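Local atomic coordinates of YHR177W (Saccharomyces cerevisiae, PDB entry 4M8B), a protein that binds DNA through its WOPR domain and probably acts as a transcription factor. Residues Ile34-Arg37 against Pro38-Ala41; Trp65-Gly68 against Phe69-Pro73; Pro170-Lys173 against Leu174-Leu178. All blocks are in the same frame, centred on the assembly; numbering follows the deposited sequence.

All three contacts are local, each within one continuous run of chain. Contact 1 runs from a loop into helix 40-46, and contact 2 lies in a loop of the same WOPR domain. Both reach DNA phosphates, both touch helix 40-46, and they touch each other. Contact 1 is at the surface and depends on a cation-pi stack and on charge. Contact 2 is partly buried and is organised round one aspartate. Contact 3 is the start of helix 172-179. It is also partly buried, but its bonds are mainly those of the helix backbone. Contacts 2 and 3 both rest on strand 113-128. Their nearest atoms are about 17 Å apart, and they lie on opposite sides of the chain's centre.

Contact 1. Residues Ile34-Arg37 against Pro38-Ala41; sequences IERR and PYDA. With nucleotides of chain B.
Arg-36 and Tyr-39 form a local cation-pi stack on the surface of the WOPR domain, in the loop that leads into helix 40-46. The guanidinium lies flat over one face of the tyrosine ring, with the two planes 2° apart. Arg-36 CZ sits 3.8 Å from the centroid of the Tyr-39 ring. Arg-36 CZ lies over Tyr-39 CZ at 3.4 Å, with NH1 over CE1 and NH2 over CE2. The arginine chain is extended from CG to NE and crosses the tyrosine side chain at about a right angle.

Polar bonds hold the guanidinium in this position. Arg-36 NH1 donates to Arg-37 O at 2.9 Å. This acceptor lies in the guanidinium plane, while the donor stands above the carbonyl plane. Arg-36 NH2 makes a salt bridge with Glu-42, which also accepts from the backbone N of Tyr-39. Pro-38, which separates the two in sequence, lies with CA at the edge of the Arg-36 guanidinium. It packs on Trp-65 and helix 40-46.

Arg-37 serves the DNA instead. With CG anti to the backbone N (chi1 -175°) and a bend at chi3, its guanidinium reaches the phosphates. Arg-37 NH1 is held by Thr-66 OG1 and Arg-64 O. Arg-37 NH2 gives a weak bond of 2.9 Å to OP1 of DA14 of chain B.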
loop_
_atom_site.group_PDB
_atom_site.type_symbol
_atom_site.label_atom_id
_atom_site.label_comp_id
_atom_site.label_asym_id
_atom_site.label_seq_id
_atom_site.Cartn_x
_atom_site.Cartn_y
_atom_site.Cartn_z
ATOM N N ILE C 34 9.547 2.663 -7.700
ATOM C CA ILE C 34 9.090 2.234 -9.018
ATOM C C ILE C 34 9.254 3.414 -9.977
ATOM O O ILE C 34 8.748 4.507 -9.719
ATOM C CB ILE C 34 7.616 1.794 -8.989
ATOM C CG1 ILE C 34 7.473 0.468 -8.241
ATOM C CG2 ILE C 34 7.074 1.648 -10.401
ATOM C CD1 ILE C 34 8.000 -0.725 -9.006
ATOM N N GLU C 35 9.968 3.202 -11.077
ATOM C CA GLU C 35 10.326 4.308 -11.965
ATOM C C GLU C 35 9.451 4.418 -13.218
ATOM O O GLU C 35 9.463 5.437 -13.906
ATOM C CB GLU C 35 11.807 4.221 -12.343
ATOM C CG GLU C 35 12.742 4.332 -11.150
ATOM C CD GLU C 35 14.202 4.193 -11.529
ATOM O OE1 GLU C 35 14.499 3.473 -12.506
ATOM O OE2 GLU C 35 15.054 4.806 -10.848
ATOM N N ARG C 36 8.690 3.367 -13.505
ATOM C CA ARG C 36 7.796 3.362 -14.655
ATOM C C ARG C 36 6.590 2.473 -14.385
ATOM O O ARG C 36 6.664 1.546 -13.582
ATOM C CB ARG C 36 8.523 2.858 -15.906
ATOM C CG ARG C 36 8.911 1.388 -15.833
ATOM C CD ARG C 36 9.062 0.772 -17.212
ATOM N NE ARG C 36 9.521 -0.613 -17.134
ATOM C CZ ARG C 36 8.730 -1.654 -16.897
ATOM N NH1 ARG C 36 7.432 -1.472 -16.714
ATOM N NH2 ARG C 36 9.235 -2.878 -16.842
ATOM N N ARG C 37 5.486 2.751 -15.068
ATOM C CA ARG C 37 4.288 1.936 -14.931
ATOM C C ARG C 37 4.564 0.514 -15.389
ATOM O O ARG C 37 5.203 0.304 -16.419
ATOM C CB ARG C 37 3.132 2.521 -15.745
ATOM C CG ARG C 37 1.810 1.786 -15.546
ATOM C CD ARG C 37 0.649 2.570 -16.126
ATOM N NE ARG C 37 0.656 3.957 -15.673
ATOM C CZ ARG C 37 0.039 4.390 -14.579
ATOM N NH1 ARG C 37 -0.639 3.542 -13.820
ATOM N NH2 ARG C 37 0.101 5.673 -14.249
ATOM N N PRO C 38 4.090 -0.469 -14.614
ATOM C CA PRO C 38 4.226 -1.882 -14.976
ATOM C C PRO C 38 3.518 -2.190 -16.292
ATOM O O PRO C 38 2.544 -1.520 -16.634
ATOM C CB PRO C 38 3.516 -2.606 -13.827
ATOM C CG PRO C 38 3.587 -1.653 -12.673
ATOM C CD PRO C 38 3.485 -0.286 -13.282
ATOM N N TYR C 39 4.006 -3.188 -17.023
ATOM C CA TYR C 39 3.331 -3.654 -18.229
ATOM C C TYR C 39 2.214 -4.609 -17.826
ATOM O O TYR C 39 2.140 -5.024 -16.668
ATOM C CB TYR C 39 4.320 -4.351 -19.167
ATOM C CG TYR C 39 5.524 -3.508 -19.515
ATOM C CD1 TYR C 39 5.408 -2.134 -19.682
ATOM C CD2 TYR C 39 6.779 -4.081 -19.666
ATOM C CE1 TYR C 39 6.508 -1.354 -19.999
ATOM C CE2 TYR C 39 7.886 -3.307 -19.982
ATOM C CZ TYR C 39 7.742 -1.945 -20.147
ATOM O OH TYR C 39 8.832 -1.166 -20.461
ATOM N N ASP C 40 1.356 -4.961 -18.778
ATOM C CA ASP C 40 0.201 -5.811 -18.494
ATOM C C ASP C 40 0.579 -7.131 -17.821
ATOM O O ASP C 40 -0.091 -7.568 -16.884
ATOM C CB ASP C 40 -0.602 -6.074 -19.773
ATOM C CG ASP C 40 -1.331 -4.837 -20.268
ATOM O OD1 ASP C 40 -1.016 -3.727 -19.791
ATOM O OD2 ASP C 40 -2.216 -4.975 -21.138
ATOM N N ALA C 41 1.654 -7.754 -18.296
ATOM C CA ALA C 41 2.107 -9.033 -17.754
ATOM C C ALA C 41 2.819 -8.863 -16.413
ATOM O O ALA C 41 2.874 -9.794 -15.607
ATOM C CB ALA C 41 3.008 -9.741 -18.748
ATOM P P DA B 14 -2.051 8.665 -14.608
ATOM O OP1 DA B 14 -1.306 8.081 -13.471
ATOM O OP2 DA B 14 -1.346 9.552 -15.561
ATOM O "O5'" DA B 14 -2.722 7.466 -15.414
ATOM C "C5'" DA B 14 -3.365 6.459 -14.662
ATOM C "C4'" DA B 14 -4.258 5.576 -15.513
ATOM O "O4'" DA B 14 -5.354 6.346 -16.053
ATOM C "C3'" DA B 14 -3.591 4.914 -16.713
ATOM O "O3'" DA B 14 -3.412 3.539 -16.364
ATOM C "C2'" DA B 14 -4.554 5.158 -17.883
ATOM C "C1'" DA B 14 -5.818 5.669 -17.201
ATOM N N9 DA B 14 -6.653 6.611 -17.943
ATOM C C8 DA B 14 -6.308 7.843 -18.423
ATOM N N7 DA B 14 -7.286 8.468 -19.033
ATOM C C5 DA B 14 -8.348 7.587 -18.935
ATOM C C6 DA B 14 -9.678 7.652 -19.383
ATOM N N6 DA B 14 -10.183 8.696 -20.045
ATOM N N1 DA B 14 -10.472 6.596 -19.118
ATOM C C2 DA B 14 -9.967 5.552 -18.451
ATOM N N3 DA B 14 -8.735 5.375 -17.982
ATOM C C4 DA B 14 -7.974 6.441 -18.263
ATOM P P DC B 15 -2.758 2.497 -17.397
ATOM O OP1 DC B 15 -2.208 1.373 -16.604
ATOM O OP2 DC B 15 -1.873 3.253 -18.316
ATOM O "O5'" DC B 15 -4.012 1.942 -18.213
ATOM C "C5'" DC B 15 -5.035 1.288 -17.492
ATOM C "C4'" DC B 15 -6.331 1.202 -18.278
ATOM O "O4'" DC B 15 -6.731 2.505 -18.762
ATOM C "C3'" DC B 15 -6.291 0.310 -19.512
ATOM O "O3'" DC B 15 -7.071 -0.848 -19.228
ATOM C "C2'" DC B 15 -6.883 1.164 -20.634
ATOM C "C1'" DC B 15 -7.578 2.278 -19.867
ATOM N N1 DC B 15 -7.746 3.581 -20.581
ATOM C C2 DC B 15 -8.983 3.948 -21.132
ATOM O O2 DC B 15 -9.951 3.178 -21.045
ATOM N N3 DC B 15 -9.085 5.149 -21.755
ATOM C C4 DC B 15 -8.028 5.957 -21.834
ATOM N N4 DC B 15 -8.190 7.131 -22.454
ATOM C C5 DC B 15 -6.767 5.603 -21.276
ATOM C C6 DC B 15 -6.674 4.418 -20.662
#

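Contact 2. Residues Trp65-Gly68 against Phe69-Pro73. With nucleotides of chain A; nucleotides of chain B.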
loop_
_atom_site.group_PDB
_atom_site.type_symbol
_atom_site.label_atom_id
_atom_site.label_comp_id
_atom_site.label_asym_id
_atom_site.label_seq_id
_atom_site.Cartn_x
_atom_site.Cartn_y
_atom_site.Cartn_z
ATOM N N TRP C 65 -2.102 4.337 -9.214
ATOM C CA TRP C 65 -1.522 3.007 -9.330
ATOM C C TRP C 65 -2.554 2.033 -9.891
ATOM O O TRP C 65 -3.659 1.919 -9.359
ATOM C CB TRP C 65 -1.039 2.549 -7.952
ATOM C CG TRP C 65 -0.408 1.188 -7.907
ATOM C CD1 TRP C 65 -0.975 0.038 -7.446
ATOM C CD2 TRP C 65 0.924 0.840 -8.312
ATOM N NE1 TRP C 65 -0.088 -1.005 -7.546
ATOM C CE2 TRP C 65 1.086 -0.536 -8.076
ATOM C CE3 TRP C 65 1.989 1.564 -8.856
ATOM C CZ2 TRP C 65 2.272 -1.207 -8.365
ATOM C CZ3 TRP C 65 3.163 0.896 -9.140
ATOM C CH2 TRP C 65 3.296 -0.473 -8.896
ATOM N N THR C 66 -2.193 1.333 -10.965
ATOM C CA THR C 66 -3.095 0.374 -11.605
ATOM C C THR C 66 -2.498 -1.028 -11.657
ATOM O O THR C 66 -1.426 -1.231 -12.229
ATOM C CB THR C 66 -3.471 0.812 -13.039
ATOM O OG1 THR C 66 -2.282 1.123 -13.776
ATOM C CG2 THR C 66 -4.372 2.034 -13.005
ATOM N N ASP C 67 -3.199 -1.993 -11.066
ATOM C CA ASP C 67 -2.726 -3.373 -11.047
ATOM C C ASP C 67 -3.615 -4.312 -11.860
ATOM O O ASP C 67 -3.354 -5.513 -11.939
ATOM C CB ASP C 67 -2.572 -3.884 -9.608
ATOM C CG ASP C 67 -3.827 -3.690 -8.772
ATOM O OD1 ASP C 67 -4.948 -3.780 -9.318
ATOM O OD2 ASP C 67 -3.688 -3.450 -7.552
ATOM N N GLY C 68 -4.665 -3.761 -12.459
ATOM C CA GLY C 68 -5.535 -4.527 -13.334
ATOM C C GLY C 68 -6.501 -5.472 -12.640
ATOM O O GLY C 68 -7.189 -6.251 -13.296
ATOM N N PHE C 69 -6.564 -5.415 -11.314
ATOM C CA PHE C 69 -7.481 -6.277 -10.574
ATOM C C PHE C 69 -8.779 -5.552 -10.233
ATOM O O PHE C 69 -8.895 -4.344 -10.436
ATOM C CB PHE C 69 -6.814 -6.813 -9.304
ATOM C CG PHE C 69 -5.784 -7.878 -9.564
ATOM C CD1 PHE C 69 -4.512 -7.541 -10.002
ATOM C CD2 PHE C 69 -6.086 -9.218 -9.365
ATOM C CE1 PHE C 69 -3.559 -8.521 -10.243
ATOM C CE2 PHE C 69 -5.137 -10.202 -9.604
ATOM C CZ PHE C 69 -3.872 -9.852 -10.044
ATOM N N SER C 70 -9.755 -6.297 -9.721
ATOM C CA SER C 70 -11.039 -5.718 -9.330
ATOM C C SER C 70 -11.054 -5.367 -7.847
ATOM O O SER C 70 -10.849 -6.228 -6.991
ATOM C CB SER C 70 -12.189 -6.673 -9.648
ATOM O OG SER C 70 -12.470 -6.683 -11.035
ATOM N N TRP C 71 -11.312 -4.099 -7.551
ATOM C CA TRP C 71 -11.261 -3.614 -6.180
ATOM C C TRP C 71 -12.587 -3.038 -5.709
ATOM O O TRP C 71 -13.340 -2.463 -6.496
ATOM C CB TRP C 71 -10.160 -2.560 -6.044
ATOM C CG TRP C 71 -8.802 -3.096 -6.363
ATOM C CD1 TRP C 71 -8.071 -2.866 -7.492
ATOM C CD2 TRP C 71 -8.015 -3.974 -5.550
ATOM N NE1 TRP C 71 -6.877 -3.537 -7.425
ATOM C CE2 TRP C 71 -6.820 -4.225 -6.241
ATOM C CE3 TRP C 71 -8.214 -4.564 -4.298
ATOM C CZ2 TRP C 71 -5.819 -5.045 -5.724
ATOM C CZ3 TRP C 71 -7.222 -5.376 -3.788
ATOM C CH2 TRP C 71 -6.039 -5.609 -4.499
ATOM N N SER C 72 -12.859 -3.186 -4.418
ATOM C CA SER C 72 -14.033 -2.580 -3.807
ATOM C C SER C 72 -13.860 -1.072 -3.781
ATOM O O SER C 72 -12.781 -0.561 -4.086
ATOM C CB SER C 72 -14.212 -3.089 -2.380
ATOM O OG SER C 72 -13.268 -2.498 -1.509
ATOM N N PRO C 73 -14.931 -0.349 -3.431
ATOM C CA PRO C 73 -14.803 1.095 -3.215
ATOM C C PRO C 73 -13.879 1.332 -2.030
ATOM O O PRO C 73 -13.796 0.472 -1.148
ATOM C CB PRO C 73 -16.229 1.524 -2.863
ATOM C CG PRO C 73 -17.108 0.457 -3.444
ATOM C CD PRO C 73 -16.322 -0.812 -3.311
ATOM P P DG A 9 -8.640 0.460 -10.081
ATOM O OP1 DG A 9 -7.549 -0.486 -10.393
ATOM O OP2 DG A 9 -9.769 0.023 -9.226
ATOM O "O5'" DG A 9 -8.014 1.788 -9.452
ATOM C "C5'" DG A 9 -7.228 2.608 -10.303
ATOM C "C4'" DG A 9 -6.652 3.809 -9.577
ATOM O "O4'" DG A 9 -7.603 4.906 -9.600
ATOM C "C3'" DG A 9 -6.305 3.629 -8.110
ATOM O "O3'" DG A 9 -5.181 4.472 -7.857
ATOM C "C2'" DG A 9 -7.589 4.052 -7.397
ATOM C "C1'" DG A 9 -8.166 5.127 -8.316
ATOM N N9 DG A 9 -9.618 5.162 -8.506
ATOM C C8 DG A 9 -10.529 4.133 -8.469
ATOM N N7 DG A 9 -11.756 4.521 -8.708
ATOM C C5 DG A 9 -11.649 5.892 -8.930
ATOM C C6 DG A 9 -12.632 6.867 -9.238
ATOM O O6 DG A 9 -13.855 6.714 -9.388
ATOM N N1 DG A 9 -12.078 8.139 -9.377
ATOM C C2 DG A 9 -10.740 8.433 -9.234
ATOM N N2 DG A 9 -10.347 9.705 -9.398
ATOM N N3 DG A 9 -9.820 7.530 -8.946
ATOM C C4 DG A 9 -10.342 6.292 -8.810
ATOM P P DT A 10 -4.563 4.610 -6.381
ATOM O OP1 DT A 10 -3.130 4.956 -6.537
ATOM O OP2 DT A 10 -4.958 3.414 -5.607
ATOM O "O5'" DT A 10 -5.314 5.878 -5.773
ATOM C "C5'" DT A 10 -5.143 7.134 -6.410
ATOM C "C4'" DT A 10 -5.978 8.234 -5.766
ATOM O "O4'" DT A 10 -7.367 8.129 -6.183
ATOM C "C3'" DT A 10 -6.016 8.264 -4.235
ATOM O "O3'" DT A 10 -5.677 9.586 -3.766
ATOM C "C2'" DT A 10 -7.469 7.893 -3.936
ATOM C "C1'" DT A 10 -8.163 8.571 -5.105
ATOM N N1 DT A 10 -9.608 8.229 -5.355
ATOM C C2 DT A 10 -10.489 9.227 -5.751
ATOM O O2 DT A 10 -10.179 10.398 -5.913
ATOM N N3 DT A 10 -11.780 8.805 -5.960
ATOM C C4 DT A 10 -12.271 7.519 -5.818
ATOM O O4 DT A 10 -13.453 7.256 -6.034
ATOM C C5 DT A 10 -11.297 6.530 -5.404
ATOM C C7 DT A 10 -11.696 5.095 -5.211
ATOM C C6 DT A 10 -10.032 6.925 -5.197
ATOM P P DC B 15 -2.758 2.497 -17.397
ATOM O OP1 DC B 15 -2.208 1.373 -16.604
ATOM O OP2 DC B 15 -1.873 3.253 -18.316
ATOM O "O5'" DC B 15 -4.012 1.942 -18.213
ATOM C "C5'" DC B 15 -5.035 1.288 -17.492
ATOM C "C4'" DC B 15 -6.331 1.202 -18.278
ATOM O "O4'" DC B 15 -6.731 2.505 -18.762
ATOM C "C3'" DC B 15 -6.291 0.310 -19.512
ATOM O "O3'" DC B 15 -7.071 -0.848 -19.228
ATOM C "C2'" DC B 15 -6.883 1.164 -20.634
ATOM C "C1'" DC B 15 -7.578 2.278 -19.867
ATOM N N1 DC B 15 -7.746 3.581 -20.581
ATOM C C2 DC B 15 -8.983 3.948 -21.132
ATOM O O2 DC B 15 -9.951 3.178 -21.045
ATOM N N3 DC B 15 -9.085 5.149 -21.755
ATOM C C4 DC B 15 -8.028 5.957 -21.834
ATOM N N4 DC B 15 -8.190 7.131 -22.454
ATOM C C5 DC B 15 -6.767 5.603 -21.276
ATOM C C6 DC B 15 -6.674 4.418 -20.662
#
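Asp-67 OD1 accepts two hydrogen bonds from the residues that follow it. Trp-71 NE1 donates at 2.7 Å to Asp-67 OD1. The bond is nearly straight at 171°, lies in the indole plane and uses the syn lone pair. Phe-69 N donates to the same Asp-67 OD1 at 3.0 Å, from the anti side and somewhat out of the carboxylate plane. The carboxylate is placed for both by chi1 of 53°, which sets CG between the backbone N and the carbonyl carbon. It meets the indole at its edge, with the planes 46° apart.

The bond from Phe-69 N closes an Asx turn. OD2 of Asp-67 has partners elsewhere: a salt bridge with Lys-120 and a hydrogen bond from Tyr-145 OH. These tie the loop to strands 113-128 and 137-147 of the WOPR domain's antiparallel sheet. Lys-120 also makes a cation-pi contact with Trp-71. The carboxylate is buried, and its negative charge is probably offset by this lysine.

The preceding residues bind both DNA strands. Trp-65 N donates to OP1 of DT10 of chain A at 2.9 Å, again nearly straight. Thr-66 OG1 donates to OP1 of DC15 of chain B at 2.8 Å. Trp-65 NE1 is bonded to Tyr-145 OH.

Contact 3. Residues Pro170-Lys173 against Leu174-Leu178; sequences PSQK and LLDAL
Ser-171 O receives two backbone N-H groups from the first turn of helix 172-179. Leu-175 N donates to Ser-171 O at 3.2 Å, in the carbonyl plane. The bond from Leu-174 N to the same oxygen is bent and weak. Leu-174 N also reaches Ser-171 OG at 3.4 Å, again weakly. The hydroxyl is turned back over the helix start by chi1 of 71°, which puts OG between the backbone N and the carbonyl carbon.

The helix bonds continue in step: Asp-176 N donates to Gln-172 O at 2.8 Å, and Ala-177 N to Lys-173 O at 3.1 Å. A side-chain bond runs beside the first of these: Gln-172 NE2 donates to Asp-176 OD1 at 3.2 Å. The carboxylate oxygen lies near the amide plane, but the donor comes from above the carboxylate, and the two planes are 59° apart. A bend at chi2 (64°) of Gln-172 carries the amide to the Asp-176 carboxylate one turn on.

On another side Pro-170 CB packs against Leu-175 CG at 4.1 Å, and also meets Leu-174 CD2. Leu-174 and Leu-178 press on helix 16-28 and on strand 113-128, so these apolar residues join helix 172-179 to both. Gln-24 accepts from the backbone N of Ser-171. The arrangement is a serine N-cap: Ser-171 stands right before the helix and its OG weakly accepts from Leu-174 N.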
loop_
_atom_site.group_PDB
_atom_site.type_symbol
_atom_site.label_atom_id
_atom_site.label_comp_id
_atom_site.label_asym_id
_atom_site.label_seq_id
_atom_site.Cartn_x
_atom_site.Cartn_y
_atom_site.Cartn_z
ATOM N N PRO C 170 13.687 7.299 11.065
ATOM C CA PRO C 170 13.058 8.453 10.406
ATOM C C PRO C 170 13.554 9.809 10.910
ATOM O O PRO C 170 13.653 10.008 12.119
ATOM C CB PRO C 170 11.571 8.298 10.766
ATOM C CG PRO C 170 11.423 6.903 11.308
ATOM C CD PRO C 170 12.739 6.580 11.931
ATOM N N SER C 171 13.841 10.731 9.994
ATOM C CA SER C 171 14.152 12.108 10.367
ATOM C C SER C 171 12.902 12.749 10.956
ATOM O O SER C 171 11.784 12.352 10.624
ATOM C CB SER C 171 14.620 12.908 9.153
ATOM O OG SER C 171 13.549 13.148 8.256
ATOM N N GLN C 172 13.084 13.734 11.829
ATOM C CA GLN C 172 11.949 14.376 12.483
ATOM C C GLN C 172 11.044 15.085 11.479
ATOM O O GLN C 172 9.827 15.142 11.664
ATOM C CB GLN C 172 12.417 15.360 13.559
ATOM C CG GLN C 172 11.289 15.896 14.429
ATOM C CD GLN C 172 10.608 14.808 15.241
ATOM O OE1 GLN C 172 11.257 13.882 15.727
ATOM N NE2 GLN C 172 9.292 14.914 15.388
ATOM N N LYS C 173 11.642 15.620 10.417
ATOM C CA LYS C 173 10.874 16.303 9.380
ATOM C C LYS C 173 9.882 15.344 8.731
ATOM O O LYS C 173 8.783 15.742 8.341
ATOM C CB LYS C 173 11.799 16.918 8.323
ATOM C CG LYS C 173 11.063 17.753 7.281
ATOM C CD LYS C 173 12.011 18.501 6.343
ATOM C CE LYS C 173 12.658 17.578 5.323
ATOM N NZ LYS C 173 13.002 18.296 4.059
ATOM N N LEU C 174 10.275 14.079 8.627
ATOM C CA LEU C 174 9.412 13.045 8.072
ATOM C C LEU C 174 8.289 12.708 9.048
ATOM O O LEU C 174 7.128 12.593 8.658
ATOM C CB LEU C 174 10.225 11.791 7.743
ATOM C CG LEU C 174 9.487 10.643 7.051
ATOM C CD1 LEU C 174 8.849 11.132 5.765
ATOM C CD2 LEU C 174 10.428 9.479 6.772
ATOM N N LEU C 175 8.647 12.557 10.319
ATOM C CA LEU C 175 7.668 12.275 11.363
ATOM C C LEU C 175 6.618 13.382 11.471
ATOM O O LEU C 175 5.429 13.107 11.642
ATOM C CB LEU C 175 8.365 12.049 12.709
ATOM C CG LEU C 175 9.026 10.679 12.889
ATOM C CD1 LEU C 175 9.769 10.583 14.214
ATOM C CD2 LEU C 175 7.983 9.582 12.785
ATOM N N ASP C 176 7.059 14.632 11.359
ATOM C CA ASP C 176 6.146 15.770 11.420
ATOM C C ASP C 176 5.211 15.776 10.216
ATOM O O ASP C 176 4.000 15.943 10.359
ATOM C CB ASP C 176 6.923 17.088 11.499
ATOM C CG ASP C 176 7.650 17.261 12.820
ATOM O OD1 ASP C 176 7.180 16.708 13.837
ATOM O OD2 ASP C 176 8.690 17.955 12.841
ATOM N N ALA C 177 5.786 15.586 9.032
ATOM C CA ALA C 177 5.013 15.526 7.796
ATOM C C ALA C 177 3.957 14.422 7.839
ATOM O O ALA C 177 2.842 14.593 7.343
ATOM C CB ALA C 177 5.939 15.329 6.607
ATOM N N LEU C 178 4.315 13.293 8.442
ATOM C CA LEU C 178 3.418 12.144 8.516
ATOM C C LEU C 178 2.226 12.373 9.440
ATOM O O LEU C 178 1.132 11.872 9.186
ATOM C CB LEU C 178 4.186 10.891 8.946
ATOM C CG LEU C 178 5.077 10.274 7.869
ATOM C CD1 LEU C 178 5.900 9.126 8.434
ATOM C CD2 LEU C 178 4.222 9.799 6.708
#